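Long-range contacts in iron-regulated ABC transporter siderophore-binding protein SirA (Staphylococcus aureus subsp. aureus, PDB 3MWG), which probably binds siderophores carrying ferric iron outside the cell membrane and delivers them to an ABC transporter for uptake: residues V5-Q10 against L67-K72; A26-T31 against V49-A54. One frame throughout, in Å; residues are numbered along the deposited sequence.

Interaction 1. Residues V5-Q10 against L67-K72; sequences VVTLYQ and LIVASK
V6 O accepts the shortest direct hydrogen bond between the segments, from V69 N at 2.8 Å and nearly straight, with I68 CA also close to the same oxygen. V6 N in turn gives its hydrogen to L67 O at 2.9 Å. A third bond, L8 N to V69 O, is more bent, 144° at the hydrogen, as 5-10 leaves the strand. Strands 5-7 and 67-71 thus run parallel, with V5, V6 and T7 level with L67, I68 and V69. They are adjacent inner strands of the sheet in the N-terminal lobe of a periplasmic binding protein fold. On one face V5 CG2 touches both L67 CD2 and V69 CG2. V5 chi1 of 61° leaves CG2 anti to N, facing V69 and L67 O. Helix 97-108 covers L67 and V69 on this face. On the other face L8 CD1 meets I68 CG2 at 3.7 Å, the two side chains crossing at a slant, and helix 79-85 packs on L8 and A70. Beyond the strands, the Y9 ring takes A70 O at its edge, 3.5 Å from CE1. S71 CB and V69 CG1 approach the ring obliquely. Y9 OH bonds to T91 and T100, which should limit movement of the ring. A water links S71 OG, at 2.7 Å, to L8 O through a weak bond. S71 OG also caps R74 N at the start of helix 72-75.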
loop_
_atom_site.group_PDB
_atom_site.type_symbol
_atom_site.label_atom_id
_atom_site.label_comp_id
_atom_site.label_asym_id
_atom_site.label_seq_id
_atom_site.Cartn_x
_atom_site.Cartn_y
_atom_site.Cartn_z
ATOM N N VAL A 5 16.638 15.778 -2.251
ATOM C CA VAL A 5 16.193 14.698 -1.364
ATOM C C VAL A 5 16.401 13.322 -2.002
ATOM O O VAL A 5 16.131 13.126 -3.200
ATOM C CB VAL A 5 14.719 14.895 -0.866
ATOM C CG1 VAL A 5 13.736 14.906 -2.017
ATOM C CG2 VAL A 5 14.295 13.788 0.126
ATOM N N VAL A 6 16.853 12.367 -1.198
ATOM C CA VAL A 6 16.883 10.980 -1.648
ATOM C C VAL A 6 15.837 10.162 -0.862
ATOM O O VAL A 6 15.831 10.173 0.381
ATOM C CB VAL A 6 18.316 10.370 -1.543
ATOM C CG1 VAL A 6 18.311 8.881 -1.910
ATOM C CG2 VAL A 6 19.327 11.163 -2.470
ATOM N N THR A 7 14.950 9.467 -1.580
ATOM C CA THR A 7 13.901 8.676 -0.912
ATOM C C THR A 7 14.152 7.187 -1.110
ATOM O O THR A 7 14.323 6.714 -2.239
ATOM C CB THR A 7 12.525 9.059 -1.447
ATOM O OG1 THR A 7 12.564 8.954 -2.885
ATOM C CG2 THR A 7 12.210 10.531 -1.058
ATOM N N LEU A 8 14.160 6.452 -0.004
ATOM C CA LEU A 8 14.624 5.067 0.035
ATOM C C LEU A 8 13.494 4.046 0.167
ATOM O O LEU A 8 13.726 2.842 0.371
ATOM C CB LEU A 8 15.618 4.899 1.183
ATOM C CG LEU A 8 16.868 5.769 1.025
ATOM C CD1 LEU A 8 17.842 5.387 2.105
ATOM C CD2 LEU A 8 17.488 5.535 -0.346
ATOM N N TYR A 9 12.267 4.518 0.042
ATOM C CA TYR A 9 11.158 3.588 -0.158
ATOM C C TYR A 9 10.089 4.190 -1.063
ATOM O O TYR A 9 9.934 5.425 -1.103
ATOM C CB TYR A 9 10.601 3.065 1.178
ATOM C CG TYR A 9 9.991 4.090 2.144
ATOM C CD1 TYR A 9 10.778 4.739 3.102
ATOM C CD2 TYR A 9 8.634 4.362 2.142
ATOM C CE1 TYR A 9 10.226 5.657 4.036
ATOM C CE2 TYR A 9 8.057 5.285 3.088
ATOM C CZ TYR A 9 8.875 5.917 4.021
ATOM O OH TYR A 9 8.349 6.807 4.945
ATOM N N GLN A 10 9.341 3.322 -1.757
ATOM C CA GLN A 10 8.382 3.745 -2.805
ATOM C C GLN A 10 7.514 4.901 -2.319
ATOM O O GLN A 10 7.348 5.895 -3.015
ATOM C CB GLN A 10 7.471 2.563 -3.264
ATOM C CG GLN A 10 8.167 1.199 -3.447
ATOM C CD GLN A 10 9.130 1.171 -4.648
ATOM O OE1 GLN A 10 8.760 1.549 -5.757
ATOM N NE2 GLN A 10 10.374 0.760 -4.413
ATOM N N LEU A 67 18.797 15.890 2.203
ATOM C CA LEU A 67 17.955 15.098 3.084
ATOM C C LEU A 67 17.778 13.697 2.527
ATOM O O LEU A 67 17.537 13.522 1.329
ATOM C CB LEU A 67 16.590 15.798 3.302
ATOM C CG LEU A 67 15.549 15.037 4.132
ATOM C CD1 LEU A 67 15.832 15.120 5.630
ATOM C CD2 LEU A 67 14.116 15.514 3.779
ATOM N N ILE A 68 17.890 12.696 3.411
ATOM C CA ILE A 68 17.611 11.296 3.056
ATOM C C ILE A 68 16.368 10.843 3.847
ATOM O O ILE A 68 16.272 11.087 5.047
ATOM C CB ILE A 68 18.841 10.389 3.416
ATOM C CG1 ILE A 68 20.068 10.763 2.557
ATOM C CG2 ILE A 68 18.520 8.883 3.262
ATOM C CD1 ILE A 68 21.368 10.091 3.046
ATOM N N VAL A 69 15.396 10.238 3.173
ATOM C CA VAL A 69 14.243 9.673 3.850
ATOM C C VAL A 69 14.413 8.139 3.845
ATOM O O VAL A 69 14.398 7.521 2.785
ATOM C CB VAL A 69 12.891 10.095 3.172
ATOM C CG1 VAL A 69 11.689 9.471 3.901
ATOM C CG2 VAL A 69 12.744 11.655 3.102
ATOM N N ALA A 70 14.602 7.567 5.036
ATOM C CA ALA A 70 14.862 6.140 5.264
ATOM C C ALA A 70 13.683 5.499 6.003
ATOM O O ALA A 70 12.764 6.190 6.412
ATOM C CB ALA A 70 16.161 5.985 6.126
ATOM N N SER A 71 13.720 4.187 6.177
ATOM C CA SER A 71 12.743 3.503 7.000
ATOM C C SER A 71 13.525 2.560 7.890
ATOM O O SER A 71 14.632 2.124 7.525
ATOM C CB SER A 71 11.723 2.721 6.158
ATOM O OG SER A 71 12.358 1.672 5.430
ATOM N N LYS A 72 12.963 2.248 9.061
ATOM C CA LYS A 72 13.614 1.308 9.962
ATOM C C LYS A 72 13.614 -0.082 9.305
ATOM O O LYS A 72 14.595 -0.821 9.375
ATOM C CB LYS A 72 12.884 1.271 11.313
ATOM C CG LYS A 72 13.482 0.306 12.341
ATOM C CD LYS A 72 12.637 0.298 13.648
ATOM C CE LYS A 72 13.351 -0.405 14.795
ATOM N NZ LYS A 72 13.379 -1.845 14.516
HETATM O O HOH W 1 13.595 2.630 3.169
#

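Interaction 2. Residues A26-T31 against V49-A54; sequences AVESWT and VGQEPA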
loop_
_atom_site.group_PDB
_atom_site.type_symbol
_atom_site.label_atom_id
_atom_site.label_comp_id
_atom_site.label_asym_id
_atom_site.label_seq_id
_atom_site.Cartn_x
_atom_site.Cartn_y
_atom_site.Cartn_z
ATOM N N ALA A 26 16.144 8.061 -5.951
ATOM C CA ALA A 26 15.039 7.277 -5.411
ATOM C C ALA A 26 15.393 5.818 -5.608
ATOM O O ALA A 26 16.256 5.509 -6.436
ATOM C CB ALA A 26 13.737 7.606 -6.125
ATOM N N VAL A 27 14.761 4.932 -4.842
ATOM C CA VAL A 27 14.921 3.499 -5.071
ATOM C C VAL A 27 14.097 3.047 -6.266
ATOM O O VAL A 27 13.084 3.651 -6.604
ATOM C CB VAL A 27 14.615 2.640 -3.816
ATOM C CG1 VAL A 27 15.774 2.771 -2.789
ATOM C CG2 VAL A 27 13.206 2.997 -3.186
ATOM N N GLU A 28 14.583 1.997 -6.924
ATOM C CA GLU A 28 13.909 1.356 -8.047
ATOM C C GLU A 28 12.502 0.901 -7.642
ATOM O O GLU A 28 12.284 0.395 -6.525
ATOM C CB GLU A 28 14.732 0.133 -8.482
ATOM C CG GLU A 28 14.246 -0.573 -9.722
ATOM C CD GLU A 28 15.138 -1.750 -10.104
ATOM O OE1 GLU A 28 15.689 -1.705 -11.214
ATOM O OE2 GLU A 28 15.300 -2.706 -9.303
ATOM N N SER A 29 11.557 1.073 -8.571
ATOM C CA SER A 29 10.189 0.563 -8.414
ATOM C C SER A 29 10.170 -0.963 -8.360
ATOM O O SER A 29 11.050 -1.626 -8.916
ATOM C CB SER A 29 9.321 1.065 -9.552
ATOM O OG SER A 29 9.838 0.653 -10.819
ATOM N N TRP A 30 9.178 -1.529 -7.679
ATOM C CA TRP A 30 9.103 -2.989 -7.540
ATOM C C TRP A 30 8.791 -3.705 -8.849
ATOM O O TRP A 30 9.212 -4.854 -9.028
ATOM C CB TRP A 30 8.040 -3.379 -6.513
ATOM C CG TRP A 30 8.443 -3.113 -5.103
ATOM C CD1 TRP A 30 7.913 -2.167 -4.271
ATOM C CD2 TRP A 30 9.475 -3.774 -4.356
ATOM N NE1 TRP A 30 8.542 -2.213 -3.042
ATOM C CE2 TRP A 30 9.499 -3.190 -3.067
ATOM C CE3 TRP A 30 10.361 -4.827 -4.637
ATOM C CZ2 TRP A 30 10.379 -3.625 -2.052
ATOM C CZ3 TRP A 30 11.238 -5.244 -3.641
ATOM C CH2 TRP A 30 11.245 -4.634 -2.367
ATOM N N THR A 31 8.000 -3.037 -9.711
ATOM C CA THR A 31 7.582 -3.541 -11.029
ATOM C C THR A 31 7.581 -2.330 -11.948
ATOM O O THR A 31 7.770 -1.203 -11.467
ATOM C CB THR A 31 6.158 -4.201 -11.020
ATOM O OG1 THR A 31 5.154 -3.249 -10.583
ATOM C CG2 THR A 31 6.128 -5.401 -10.118
ATOM N N VAL A 49 18.952 4.882 -7.130
ATOM C CA VAL A 49 20.072 4.555 -6.239
ATOM C C VAL A 49 20.080 3.096 -5.815
ATOM O O VAL A 49 20.654 2.754 -4.786
ATOM C CB VAL A 49 20.114 5.466 -4.967
ATOM C CG1 VAL A 49 20.342 6.928 -5.345
ATOM C CG2 VAL A 49 18.843 5.309 -4.141
ATOM N N GLY A 50 19.451 2.222 -6.589
ATOM C CA GLY A 50 19.482 0.808 -6.247
ATOM C C GLY A 50 18.111 0.323 -5.791
ATOM O O GLY A 50 17.122 1.024 -5.907
ATOM N N GLN A 51 18.078 -0.886 -5.258
ATOM C CA GLN A 51 16.853 -1.568 -4.910
ATOM C C GLN A 51 16.514 -1.278 -3.459
ATOM O O GLN A 51 17.396 -1.136 -2.627
ATOM C CB GLN A 51 17.044 -3.064 -5.136
ATOM C CG GLN A 51 17.543 -3.338 -6.574
ATOM C CD GLN A 51 17.307 -4.754 -7.047
ATOM O OE1 GLN A 51 16.592 -4.980 -8.029
ATOM N NE2 GLN A 51 17.923 -5.726 -6.364
ATOM N N GLU A 52 15.223 -1.199 -3.160
ATOM C CA GLU A 52 14.771 -0.875 -1.806
ATOM C C GLU A 52 15.346 -1.762 -0.676
ATOM O O GLU A 52 15.639 -1.240 0.414
ATOM C CB GLU A 52 13.246 -0.821 -1.775
ATOM C CG GLU A 52 12.685 -0.354 -0.463
ATOM C CD GLU A 52 11.200 -0.137 -0.529
ATOM O OE1 GLU A 52 10.768 0.553 -1.458
ATOM O OE2 GLU A 52 10.476 -0.652 0.338
ATOM N N PRO A 53 15.530 -3.087 -0.912
ATOM C CA PRO A 53 16.206 -3.872 0.144
ATOM C C PRO A 53 17.661 -3.495 0.469
ATOM O O PRO A 53 18.145 -3.825 1.553
ATOM C CB PRO A 53 16.161 -5.307 -0.407
ATOM C CG PRO A 53 14.901 -5.340 -1.212
ATOM C CD PRO A 53 14.913 -3.978 -1.916
ATOM N N ALA A 54 18.362 -2.849 -0.456
ATOM C CA ALA A 54 19.789 -2.560 -0.256
ATOM C C ALA A 54 20.224 -1.420 -1.190
ATOM O O ALA A 54 20.915 -1.668 -2.165
ATOM C CB ALA A 54 20.655 -3.859 -0.505
HETATM O O HOH W 2 13.284 -1.748 -5.275
HETATM O O HOH W 3 8.032 -1.194 -0.410
#
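The W30 indole has water 2 over one face, 4.2 Å above its plane and offset toward the rim. At the ring edge, in plane, a different water accepts from NE1 and donates to E52 OE2. E52 OE2 lies at this edge, 3.8 Å from W30 CZ2, with the carboxylate plane turned 65° from the ring. P53 CD reaches W30 CH2 obliquely at 3.8 Å. The E52 chain is extended, with CG anti to the backbone N (chi1 -174°), and its CB and carboxylate lie beside V27 CG2. R74 forms a salt bridge with E52 OE2, and Q10 NE2 bonds to OE1, so both oxygens have partners. This should support a charged carboxylate. Two backbone bonds join the segments: V49 N to A26 O and E28 N to G50 O, both 2.9 Å. Water 2 continues the link, accepting from E52 N and donating to E28 O. A type I turn from Q51 to A54 carries E52 and P53 to W30 and leads into antiparallel strand 54-55. The contact joins the end of strand 25-26 and the following loop to parallel strand 47-51. Helix 10-18 packs on A26, V27 and W30, and L254 of helix 249-254 touches W30.

How the interactions relate
Interactions 1 and 2 belong to the same mixed sheet, with centres 11 Å apart. Strand 25-26 lies between 47-51 and 5-7, and 67-71 follows on the far side of 5-7. Along the chain the order is 5-10, 26-31, 49-54, 67-72, so both segments of interaction 2 fall between those of interaction 1. The two contacts meet at Q10, at the start of helix 10-18. Its NE2 probably bonds to E28 O, 2.9 Å away, and Q10 and R74 both reach across to E52. The loops beyond the strands are therefore tied together at one end of the sheet. In relatives of this fold, ligand sits between the two lobes.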